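Local structure of L-threonine dehydrogenase (Flavobacterium frigidimaris, 2YY7) at residues I69-L74 with I110-W115. The protein binds NAD and probably oxidises L-threonine at its 3-hydroxyl group, as an NAD-dependent dehydrogenase of the UDP-galactose 4-epimerase-like short-chain dehydrogenase-reductase superfamily. Sequence-based numbering, arbitrary orientation.
Sequences ITDIYL and IKKIFW
The carbonyl O of T70 accepts two backbone N-H groups. K111 N lies 2.7 Å from T70 O, in the carbonyl plane and on a lone pair; K112 N lies 3.0 Å from the same O. Parallel pairing continues with I72 N to K112 O, F114 N to I72 O and L74 N to F114 O.

D71 and K112 run side by side on one face. Their charged ends do not touch; a water bridges them, 2.6 Å from D71 OD1 and 2.8 Å from K112 NZ. K112 NZ also bonds to M227 O. T70 OG1 reaches D71 OD2 at 2.9 Å, from above the carboxylate plane. Without the D71 carboxylate, as with an alanine here, the bridging water and T70 OG1 would each probably lose a partner.

Farther along this face, Y73 CD1 sits 3.6 Å from F114 CB, the two rings inclined at 39°. CG of F114 is anti to the backbone N (chi1 172°), and with chi2 at 75° the CD2 side of the ring comes beside Y73 CD1. On the reverse face, I72 CD1 meets I110 CD1 at 3.9 Å, the side chains crossing. L74 CD2 packs on W115 CD1.

These are neighbouring strands of the Rossmann sheet, and W115 lies near K147 and the bound NAD. Strand 5-8 flanks 71-74, strand 164-174 flanks 112-118, and helix 87-106 of the right-handed beta-alpha-beta crossover packs on I72, I113 and W115.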
ATOM      1  N   ILE A  69     -11.827  15.841 -22.997  1.00 11.20           N
ATOM      2  CA  ILE A  69     -11.321  16.146 -21.661  1.00 10.86           C
ATOM      3  C   ILE A  69      -9.808  16.275 -21.548  1.00 11.49           C
ATOM      4  O   ILE A  69      -9.063  15.491 -22.138  1.00 12.03           O
ATOM      5  CB  ILE A  69     -11.779  15.062 -20.656  1.00 10.38           C
ATOM      6  CG1 ILE A  69     -13.312  15.008 -20.614  1.00  9.45           C
ATOM      7  CG2 ILE A  69     -11.184  15.336 -19.268  1.00  8.44           C
ATOM      8  CD1 ILE A  69     -13.962  16.309 -20.202  1.00 10.02           C
ATOM      9  N   THR A  70      -9.363  17.262 -20.773  1.00 11.93           N
ATOM     10  CA  THR A  70      -7.939  17.473 -20.542  1.00 11.90           C
ATOM     11  C   THR A  70      -7.607  17.200 -19.070  1.00 11.85           C
ATOM     12  O   THR A  70      -6.523  16.718 -18.760  1.00 12.13           O
ATOM     13  CB  THR A  70      -7.499  18.918 -20.895  1.00 12.93           C
ATOM     14  OG1 THR A  70      -8.161  19.852 -20.034  1.00 14.87           O
ATOM     15  CG2 THR A  70      -7.839  19.239 -22.344  1.00 12.57           C
ATOM     16  N   ASP A  71      -8.549  17.497 -18.175  1.00 11.01           N
ATOM     17  CA  ASP A  71      -8.355  17.290 -16.738  1.00 11.04           C
ATOM     18  C   ASP A  71      -9.429  16.390 -16.114  1.00 10.76           C
ATOM     19  O   ASP A  71     -10.617  16.537 -16.394  1.00 11.67           O
ATOM     20  CB  ASP A  71      -8.391  18.622 -15.976  1.00 11.01           C
ATOM     21  CG  ASP A  71      -7.292  19.584 -16.389  1.00 13.18           C
ATOM     22  OD1 ASP A  71      -6.951  20.449 -15.553  1.00 11.57           O
ATOM     23  OD2 ASP A  71      -6.785  19.496 -17.529  1.00 11.11           O
ATOM     24  N   ILE A  72      -9.009  15.476 -15.248  1.00 10.21           N
ATOM     25  CA  ILE A  72      -9.957  14.603 -14.569  1.00  9.63           C
ATOM     26  C   ILE A  72      -9.792  14.688 -13.058  1.00 10.29           C
ATOM     27  O   ILE A  72      -8.680  14.574 -12.536  1.00  9.22           O
ATOM     28  CB  ILE A  72      -9.799  13.115 -14.985  1.00  9.84           C
ATOM     29  CG1 ILE A  72     -10.298  12.913 -16.418  1.00  7.39           C
ATOM     30  CG2 ILE A  72     -10.592  12.211 -14.021  1.00 10.10           C
ATOM     31  CD1 ILE A  72     -10.330  11.463 -16.858  1.00 10.57           C
ATOM     32  N   TYR A  73     -10.905  14.928 -12.371  1.00  9.24           N
ATOM     33  CA  TYR A  73     -10.933  14.971 -10.914  1.00  9.39           C
ATOM     34  C   TYR A  73     -11.708  13.704 -10.538  1.00  8.78           C
ATOM     35  O   TYR A  73     -12.934  13.655 -10.678  1.00 10.04           O
ATOM     36  CB  TYR A  73     -11.685  16.209 -10.403  1.00  8.15           C
ATOM     37  CG  TYR A  73     -10.977  17.527 -10.642  1.00  9.86           C
ATOM     38  CD1 TYR A  73     -10.466  18.273  -9.574  1.00 10.57           C
ATOM     39  CD2 TYR A  73     -10.834  18.040 -11.931  1.00  9.89           C
ATOM     40  CE1 TYR A  73      -9.834  19.504  -9.786  1.00 12.68           C
ATOM     41  CE2 TYR A  73     -10.202  19.269 -12.158  1.00  8.44           C
ATOM     42  CZ  TYR A  73      -9.705  19.995 -11.082  1.00 10.60           C
ATOM     43  OH  TYR A  73      -9.084  21.204 -11.304  1.00 10.11           O
ATOM     44  N   LEU A  74     -10.988  12.676 -10.095  1.00  9.21           N
ATOM     45  CA  LEU A  74     -11.594  11.397  -9.709  1.00  9.18           C
ATOM     46  C   LEU A  74     -11.982  11.409  -8.234  1.00  9.48           C
ATOM     47  O   LEU A  74     -11.151  11.164  -7.353  1.00 10.05           O
ATOM     48  CB  LEU A  74     -10.613  10.255  -9.977  1.00  8.92           C
ATOM     49  CG  LEU A  74     -10.987   8.841  -9.513  1.00  9.14           C
ATOM     50  CD1 LEU A  74     -12.268   8.382 -10.186  1.00  6.12           C
ATOM     51  CD2 LEU A  74      -9.849   7.895  -9.849  1.00  7.96           C
ATOM     52  N   ILE A 110      -5.489  12.315 -21.689  1.00 14.70           N
ATOM     53  CA  ILE A 110      -5.828  13.437 -20.816  1.00 13.27           C
ATOM     54  C   ILE A 110      -4.492  14.044 -20.394  1.00 13.46           C
ATOM     55  O   ILE A 110      -3.446  13.412 -20.542  1.00 12.03           O
ATOM     56  CB  ILE A 110      -6.635  13.010 -19.555  1.00 13.70           C
ATOM     57  CG1 ILE A 110      -5.799  12.088 -18.672  1.00 12.78           C
ATOM     58  CG2 ILE A 110      -7.938  12.318 -19.972  1.00 12.93           C
ATOM     59  CD1 ILE A 110      -6.475  11.750 -17.357  1.00 14.58           C
ATOM     60  N   LYS A 111      -4.518  15.265 -19.873  1.00 13.20           N
ATOM     61  CA  LYS A 111      -3.285  15.941 -19.487  1.00 14.29           C
ATOM     62  C   LYS A 111      -2.975  15.993 -17.995  1.00 12.43           C
ATOM     63  O   LYS A 111      -1.818  15.880 -17.596  1.00 12.06           O
ATOM     64  CB  LYS A 111      -3.296  17.384 -20.017  1.00 14.02           C
ATOM     65  CG  LYS A 111      -3.423  17.520 -21.525  1.00 17.18           C
ATOM     66  CD  LYS A 111      -3.339  18.985 -21.942  1.00 18.07           C
ATOM     67  CE  LYS A 111      -3.435  19.139 -23.451  1.00 26.14           C
ATOM     68  NZ  LYS A 111      -3.330  20.566 -23.883  1.00 28.39           N
ATOM     69  N   LYS A 112      -4.003  16.178 -17.174  1.00 10.93           N
ATOM     70  CA  LYS A 112      -3.795  16.312 -15.741  1.00 10.07           C
ATOM     71  C   LYS A 112      -4.828  15.543 -14.920  1.00 10.87           C
ATOM     72  O   LYS A 112      -5.963  15.338 -15.352  1.00 10.78           O
ATOM     73  CB  LYS A 112      -3.844  17.805 -15.382  1.00 10.50           C
ATOM     74  CG  LYS A 112      -3.406  18.172 -13.967  1.00 11.92           C
ATOM     75  CD  LYS A 112      -3.562  19.681 -13.715  1.00 10.72           C
ATOM     76  CE  LYS A 112      -2.689  20.512 -14.655  1.00 14.84           C
ATOM     77  NZ  LYS A 112      -2.829  21.988 -14.412  1.00 13.45           N
ATOM     78  N   ILE A 113      -4.424  15.134 -13.724  1.00 10.62           N
ATOM     79  CA  ILE A 113      -5.304  14.391 -12.842  1.00  9.38           C
ATOM     80  C   ILE A 113      -5.258  14.896 -11.414  1.00  9.52           C
ATOM     81  O   ILE A 113      -4.192  15.258 -10.902  1.00  9.16           O
ATOM     82  CB  ILE A 113      -4.910  12.891 -12.768  1.00  9.47           C
ATOM     83  CG1 ILE A 113      -5.110  12.214 -14.121  1.00  8.26           C
ATOM     84  CG2 ILE A 113      -5.736  12.186 -11.690  1.00  9.54           C
ATOM     85  CD1 ILE A 113      -4.526  10.817 -14.180  1.00  8.20           C
ATOM     86  N   PHE A 114      -6.426  14.942 -10.784  1.00  7.57           N
ATOM     87  CA  PHE A 114      -6.500  15.269  -9.374  1.00  8.42           C
ATOM     88  C   PHE A 114      -7.163  14.042  -8.767  1.00  8.55           C
ATOM     89  O   PHE A 114      -8.216  13.597  -9.236  1.00  6.64           O
ATOM     90  CB  PHE A 114      -7.383  16.471  -9.038  1.00  8.28           C
ATOM     91  CG  PHE A 114      -7.581  16.643  -7.545  1.00  8.79           C
ATOM     92  CD1 PHE A 114      -6.548  17.146  -6.749  1.00  7.68           C
ATOM     93  CD2 PHE A 114      -8.743  16.184  -6.923  1.00 10.08           C
ATOM     94  CE1 PHE A 114      -6.662  17.184  -5.359  1.00  7.79           C
ATOM     95  CE2 PHE A 114      -8.873  16.216  -5.528  1.00  9.87           C
ATOM     96  CZ  PHE A 114      -7.826  16.715  -4.744  1.00 10.96           C
ATOM     97  N   TRP A 115      -6.534  13.489  -7.742  1.00  8.59           N
ATOM     98  CA  TRP A 115      -7.067  12.327  -7.052  1.00  8.89           C
ATOM     99  C   TRP A 115      -6.789  12.570  -5.577  1.00  9.14           C
ATOM    100  O   TRP A 115      -5.641  12.721  -5.173  1.00  9.67           O
ATOM    101  CB  TRP A 115      -6.367  11.053  -7.515  1.00  7.98           C
ATOM    102  CG  TRP A 115      -6.753   9.865  -6.686  1.00  8.27           C
ATOM    103  CD1 TRP A 115      -7.925   9.165  -6.740  1.00  8.54           C
ATOM    104  CD2 TRP A 115      -5.995   9.297  -5.616  1.00  8.03           C
ATOM    105  NE1 TRP A 115      -7.946   8.198  -5.766  1.00  6.02           N
ATOM    106  CE2 TRP A 115      -6.771   8.257  -5.061  1.00  5.55           C
ATOM    107  CE3 TRP A 115      -4.734   9.570  -5.067  1.00 10.52           C
ATOM    108  CZ2 TRP A 115      -6.326   7.486  -3.980  1.00  7.98           C
ATOM    109  CZ3 TRP A 115      -4.292   8.802  -3.991  1.00  9.14           C
ATOM    110  CH2 TRP A 115      -5.086   7.772  -3.462  1.00  8.25           C
TER
HETATM  111  O   HOH W   1      -5.363  22.542 -15.459  1.00 19.55           O